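Local structure of RNA N6-adenosine-methyltransferase METTL16 (Homo sapiens, 6M1U) at residues A[37-42]-A[47-52]; A[115-118]-A[123-126]. The protein catalyses N6-methylation of adenosine in U6 small nuclear RNA, and its vertebrate conserved region, the part crystallised here, probably helps to hold the RNA. All blocks are in the same frame, centred on the assembly; numbering follows the deposited sequence.

Contact 1: A[37-42]-A[47-52]; sequences WIEKIL and VQHKRV
Leu42 and Val47 meet at the near end of this contact, where helix 37-42 and strand 48-52 run almost antiparallel, at 158°, with their axes 9.2 Å apart at the closest point. The backbone N of Val47 bonds to Leu42 O at 3.2 Å. The two side chains come together beside this bond, Leu42 CB against Val47 CB at 4.1 Å. Leu42 also touches Ile145 of helix 136-153 and Ile114 of strand 108-119.

His49 comes next along the strand and reaches toward the helix. Its CG lies between the backbone N and the carbonyl carbon (chi1 54°), which carries the ring across to the helix. There it lies against two helix residues, about one turn apart. CD2 meets Leu42 CB at 3.6 Å, and CE1 touches Glu39 CB at 3.8 Å. The two carbons that flank NE2 thus both touch the helix.

Glu39 and Arg51 close the far end with a salt bridge. Their side chains cross at about a right angle. Arg51 NE bonds to Glu39 OE2 at 2.6 Å. OE2 accepts with its syn lone pair and lies near the guanidinium plane. The second arm, Arg51 NH2 to Glu39 OE1, is weak at 3.5 Å. With one short arm and one weak one, the grip is uneven. The carboxylate and guanidinium planes are 46° apart. Leu61 of strand 58-67 touches both partners.

Helix 30-44 turns back through a short loop into strand 48-52, which lies at one margin of the five-stranded antiparallel sheet. The contact thus joins a helix to an edge strand in an alpha+beta fold, an antiparallel sheet with helices packed on it.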
loop_
_atom_site.group_PDB
_atom_site.type_symbol
_atom_site.label_atom_id
_atom_site.label_comp_id
_atom_site.label_asym_id
_atom_site.label_seq_id
_atom_site.Cartn_x
_atom_site.Cartn_y
_atom_site.Cartn_z
ATOM N N TRP A 37 -5.690 4.465 -2.299
ATOM C CA TRP A 37 -6.340 3.646 -1.282
ATOM C C TRP A 37 -5.340 3.174 -0.235
ATOM O O TRP A 37 -5.667 3.118 0.957
ATOM C CB TRP A 37 -7.053 2.449 -1.901
ATOM C CG TRP A 37 -8.423 2.750 -2.416
ATOM C CD1 TRP A 37 -8.857 2.666 -3.724
ATOM C CD2 TRP A 37 -9.554 3.184 -1.653
ATOM N NE1 TRP A 37 -10.194 3.025 -3.812
ATOM C CE2 TRP A 37 -10.643 3.340 -2.556
ATOM C CE3 TRP A 37 -9.766 3.447 -0.294
ATOM C CZ2 TRP A 37 -11.899 3.755 -2.138
ATOM C CZ3 TRP A 37 -11.029 3.859 0.111
ATOM C CH2 TRP A 37 -12.069 4.010 -0.804
ATOM N N ILE A 38 -4.116 2.835 -0.639
ATOM C CA ILE A 38 -3.090 2.580 0.372
ATOM C C ILE A 38 -2.851 3.837 1.215
ATOM O O ILE A 38 -2.691 3.763 2.441
ATOM C CB ILE A 38 -1.793 2.073 -0.281
ATOM C CG1 ILE A 38 -2.035 0.737 -0.971
ATOM C CG2 ILE A 38 -0.756 1.843 0.764
ATOM C CD1 ILE A 38 -0.916 0.324 -1.899
ATOM N N GLU A 39 -2.872 5.017 0.580
ATOM C CA GLU A 39 -2.691 6.257 1.334
ATOM C C GLU A 39 -3.808 6.442 2.347
ATOM O O GLU A 39 -3.561 6.860 3.484
ATOM C CB GLU A 39 -2.624 7.446 0.379
ATOM C CG GLU A 39 -1.327 7.539 -0.399
ATOM C CD GLU A 39 -1.353 8.579 -1.517
ATOM O OE1 GLU A 39 -2.440 9.048 -1.927
ATOM O OE2 GLU A 39 -0.253 8.929 -1.994
ATOM N N LYS A 40 -5.042 6.096 1.967
ATOM C CA LYS A 40 -6.148 6.134 2.918
ATOM C C LYS A 40 -5.909 5.159 4.071
ATOM O O LYS A 40 -6.099 5.502 5.241
ATOM C CB LYS A 40 -7.458 5.813 2.191
ATOM C CG LYS A 40 -8.685 6.525 2.744
ATOM C CD LYS A 40 -9.295 5.781 3.907
ATOM C CE LYS A 40 -10.072 6.747 4.795
ATOM N NZ LYS A 40 -11.055 6.025 5.681
ATOM N N ILE A 41 -5.462 3.947 3.758
ATOM C CA ILE A 41 -5.275 2.929 4.785
ATOM C C ILE A 41 -4.193 3.347 5.769
ATOM O O ILE A 41 -4.301 3.107 6.983
ATOM C CB ILE A 41 -4.937 1.586 4.117
ATOM C CG1 ILE A 41 -6.164 1.053 3.380
ATOM C CG2 ILE A 41 -4.327 0.608 5.146
ATOM C CD1 ILE A 41 -5.838 0.055 2.355
ATOM N N LEU A 42 -3.116 3.951 5.259
ATOM C CA LEU A 42 -1.998 4.313 6.123
ATOM C C LEU A 42 -2.371 5.481 7.013
ATOM O O LEU A 42 -2.150 5.419 8.228
ATOM C CB LEU A 42 -0.741 4.631 5.303
ATOM C CG LEU A 42 -0.199 3.429 4.522
ATOM C CD1 LEU A 42 0.966 3.788 3.611
ATOM C CD2 LEU A 42 0.185 2.333 5.466
ATOM N N VAL A 47 0.082 6.377 10.258
ATOM C CA VAL A 47 1.386 6.176 9.647
ATOM C C VAL A 47 1.719 7.413 8.823
ATOM O O VAL A 47 0.873 7.931 8.086
ATOM C CB VAL A 47 1.354 4.909 8.766
ATOM C CG1 VAL A 47 2.556 4.815 7.833
ATOM C CG2 VAL A 47 1.202 3.652 9.620
ATOM N N GLN A 48 2.943 7.896 8.938
ATOM C CA GLN A 48 3.381 9.004 8.103
ATOM C C GLN A 48 3.825 8.520 6.725
ATOM O O GLN A 48 4.559 7.539 6.605
ATOM C CB GLN A 48 4.541 9.729 8.772
ATOM C CG GLN A 48 4.273 10.081 10.204
ATOM C CD GLN A 48 3.372 11.271 10.300
ATOM O OE1 GLN A 48 3.484 12.205 9.491
ATOM N NE2 GLN A 48 2.450 11.248 11.267
ATOM N N HIS A 49 3.420 9.235 5.681
ATOM C CA HIS A 49 3.893 8.858 4.359
ATOM C C HIS A 49 3.889 10.065 3.432
ATOM O O HIS A 49 3.124 11.004 3.625
ATOM C CB HIS A 49 3.027 7.757 3.782
ATOM C CG HIS A 49 1.580 8.099 3.767
ATOM N ND1 HIS A 49 0.962 8.687 2.681
ATOM C CD2 HIS A 49 0.625 7.956 4.714
ATOM C CE1 HIS A 49 -0.311 8.886 2.965
ATOM N NE2 HIS A 49 -0.544 8.444 4.188
ATOM N N LYS A 50 4.752 10.021 2.424
ATOM C CA LYS A 50 4.838 11.048 1.399
ATOM C C LYS A 50 5.095 10.334 0.082
ATOM O O LYS A 50 5.831 9.345 0.049
ATOM C CB LYS A 50 5.968 12.082 1.674
ATOM C CG LYS A 50 5.577 13.303 2.505
ATOM C CD LYS A 50 6.820 14.054 3.064
ATOM C CE LYS A 50 6.574 14.793 4.470
ATOM N NZ LYS A 50 7.833 15.231 5.282
ATOM N N ARG A 51 4.508 10.842 -1.001
ATOM C CA ARG A 51 4.865 10.365 -2.332
ATOM C C ARG A 51 6.239 10.857 -2.756
ATOM O O ARG A 51 6.557 12.039 -2.631
ATOM C CB ARG A 51 3.850 10.824 -3.352
ATOM C CG ARG A 51 2.644 9.999 -3.364
ATOM C CD ARG A 51 1.697 10.718 -4.208
ATOM N NE ARG A 51 0.407 10.082 -4.227
ATOM C CZ ARG A 51 -0.277 9.863 -5.327
ATOM N NH1 ARG A 51 0.224 10.237 -6.494
ATOM N NH2 ARG A 51 -1.469 9.298 -5.231
ATOM N N VAL A 52 7.036 9.968 -3.315
ATOM C CA VAL A 52 8.412 10.305 -3.664
ATOM C C VAL A 52 8.560 10.159 -5.172
ATOM O O VAL A 52 7.785 9.433 -5.832
ATOM C CB VAL A 52 9.424 9.440 -2.877
ATOM C CG1 VAL A 52 9.469 9.886 -1.434
ATOM C CG2 VAL A 52 9.013 8.023 -2.937
#

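Contact 2: A[115-118]-A[123-126]; sequences NVKK and ALVE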
loop_
_atom_site.group_PDB
_atom_site.type_symbol
_atom_site.label_atom_id
_atom_site.label_comp_id
_atom_site.label_asym_id
_atom_site.label_seq_id
_atom_site.Cartn_x
_atom_site.Cartn_y
_atom_site.Cartn_z
ATOM N N ASN A 115 6.143 0.692 -3.618
ATOM C CA ASN A 115 5.932 0.931 -5.043
ATOM C C ASN A 115 4.636 0.261 -5.482
ATOM O O ASN A 115 4.372 -0.893 -5.126
ATOM C CB ASN A 115 7.083 0.394 -5.898
ATOM C CG ASN A 115 8.378 1.135 -5.664
ATOM O OD1 ASN A 115 8.376 2.197 -5.070
ATOM N ND2 ASN A 115 9.491 0.582 -6.132
ATOM N N VAL A 116 3.824 0.974 -6.249
ATOM C CA VAL A 116 2.659 0.377 -6.889
ATOM C C VAL A 116 2.933 0.409 -8.383
ATOM O O VAL A 116 2.906 1.478 -9.001
ATOM C CB VAL A 116 1.358 1.104 -6.524
ATOM C CG1 VAL A 116 0.193 0.370 -7.127
ATOM C CG2 VAL A 116 1.211 1.194 -4.999
ATOM N N LYS A 117 3.343 -0.734 -8.934
ATOM C CA LYS A 117 3.735 -0.773 -10.368
ATOM C C LYS A 117 2.755 -1.622 -11.178
ATOM O O LYS A 117 2.166 -2.560 -10.614
ATOM C CB LYS A 117 5.161 -1.310 -10.515
ATOM C CG LYS A 117 5.858 -1.671 -9.211
ATOM C CD LYS A 117 6.991 -2.654 -9.396
ATOM C CE LYS A 117 8.265 -2.004 -9.889
ATOM N NZ LYS A 117 9.338 -3.001 -10.107
ATOM N N LYS A 118 2.530 -1.159 -12.405
ATOM C CA LYS A 118 1.606 -1.815 -13.345
ATOM C C LYS A 118 2.419 -2.914 -13.985
ATOM O O LYS A 118 3.314 -2.608 -14.746
ATOM C CB LYS A 118 1.152 -0.839 -14.428
ATOM C CG LYS A 118 0.139 -1.390 -15.415
ATOM C CD LYS A 118 -0.312 -0.370 -16.435
ATOM C CE LYS A 118 -1.303 -0.937 -17.426
ATOM N NZ LYS A 118 -1.743 0.066 -18.426
ATOM N N ALA A 123 -1.760 -4.838 -10.919
ATOM C CA ALA A 123 -0.873 -3.956 -10.180
ATOM C C ALA A 123 0.006 -4.785 -9.260
ATOM O O ALA A 123 -0.494 -5.617 -8.494
ATOM C CB ALA A 123 -1.661 -2.949 -9.352
ATOM N N LEU A 124 1.306 -4.548 -9.324
ATOM C CA LEU A 124 2.236 -5.147 -8.385
ATOM C C LEU A 124 2.517 -4.148 -7.275
ATOM O O LEU A 124 2.904 -3.007 -7.546
ATOM C CB LEU A 124 3.533 -5.534 -9.086
ATOM C CG LEU A 124 4.468 -6.428 -8.291
ATOM C CD1 LEU A 124 3.764 -7.735 -7.953
ATOM C CD2 LEU A 124 5.733 -6.662 -9.091
ATOM N N VAL A 125 2.329 -4.572 -6.035
ATOM C CA VAL A 125 2.677 -3.762 -4.871
ATOM C C VAL A 125 3.991 -4.305 -4.329
ATOM O O VAL A 125 4.039 -5.445 -3.856
ATOM C CB VAL A 125 1.579 -3.799 -3.796
ATOM C CG1 VAL A 125 1.980 -2.969 -2.630
ATOM C CG2 VAL A 125 0.242 -3.305 -4.341
ATOM N N GLU A 126 5.074 -3.535 -4.434
ATOM C CA GLU A 126 6.319 -3.882 -3.752
ATOM C C GLU A 126 6.456 -3.074 -2.470
ATOM O O GLU A 126 6.181 -1.867 -2.446
ATOM C CB GLU A 126 7.569 -3.623 -4.605
ATOM C CG GLU A 126 7.454 -3.762 -6.100
ATOM C CD GLU A 126 8.809 -3.584 -6.801
ATOM O OE1 GLU A 126 9.659 -2.778 -6.332
ATOM O OE2 GLU A 126 9.019 -4.274 -7.828
#
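Asn115 and Glu126 form a hydrogen-bonded antiparallel pair, held by bonds from each backbone N to the other's O, both 2.8 Å. Lys117 and Leu124 repeat the pattern two residues on. Lys117 N reaches Leu124 O at 2.7 Å, and the return bond runs from Leu124 N to Lys117 O. Between these pairs, Val125 CA points its hydrogen at Asn115 O, 3.3 Å away.

The packed side carries Val116, Val125 and Ala123. Val116 CG1 lies 4.4 Å from Ala123 CB, so the two barely touch each other. Helix 30-44 packs on Val116 through Ile31, Thr35 and Ile38, and Val125 meets Ile114.

The two strands are the arms of a beta hairpin, strands 108-119 and 122-131, in the middle of the antiparallel sheet. Strand 4-8 flanks one arm and strand 58-67 the other.

The other face, with Lys117, Leu124 and Glu126, is mostly polar and partly exposed, though Asn115 on it is buried. Lys117 crosses diagonally to Glu126. A bend at chi3 (80°) turns the end of the lysine over the carboxylate, and NZ meets Glu126 OE2 at 2.6 Å from above the carboxylate plane. Glu126 OE1 is bonded to His128 NE2. Replacing Lys117 with an alanine is likely to leave the Glu126 carboxylate without its charged mate and freer to turn. Asn115 ND2 adds a weak bond to Glu126 OE1 at 3.4 Å, while Asn115 OD1 is bonded to Ser60 OG on the far flank.

In the fold
From the N terminus the chain lays down strand 4-8 and helix 10-20, then helix 30-44. Contact 1 closes the short loop between that helix and strand 48-52. Strand 58-67 follows, and after a region that is not modelled the chain enters strand 108-119. Contact 2 then closes the hairpin turn into strand 122-131. The two loops stand in series, neither nested nor crossed, with centres about 14 Å apart. They share one sheet: contact 1 serves its margin and contact 2 its interior. Helix 30-44 ties them directly, because Ile38 CD1 packs on Val116 CG2 at 3.9 Å. Helix 136-153, reached by Leu42, comes last.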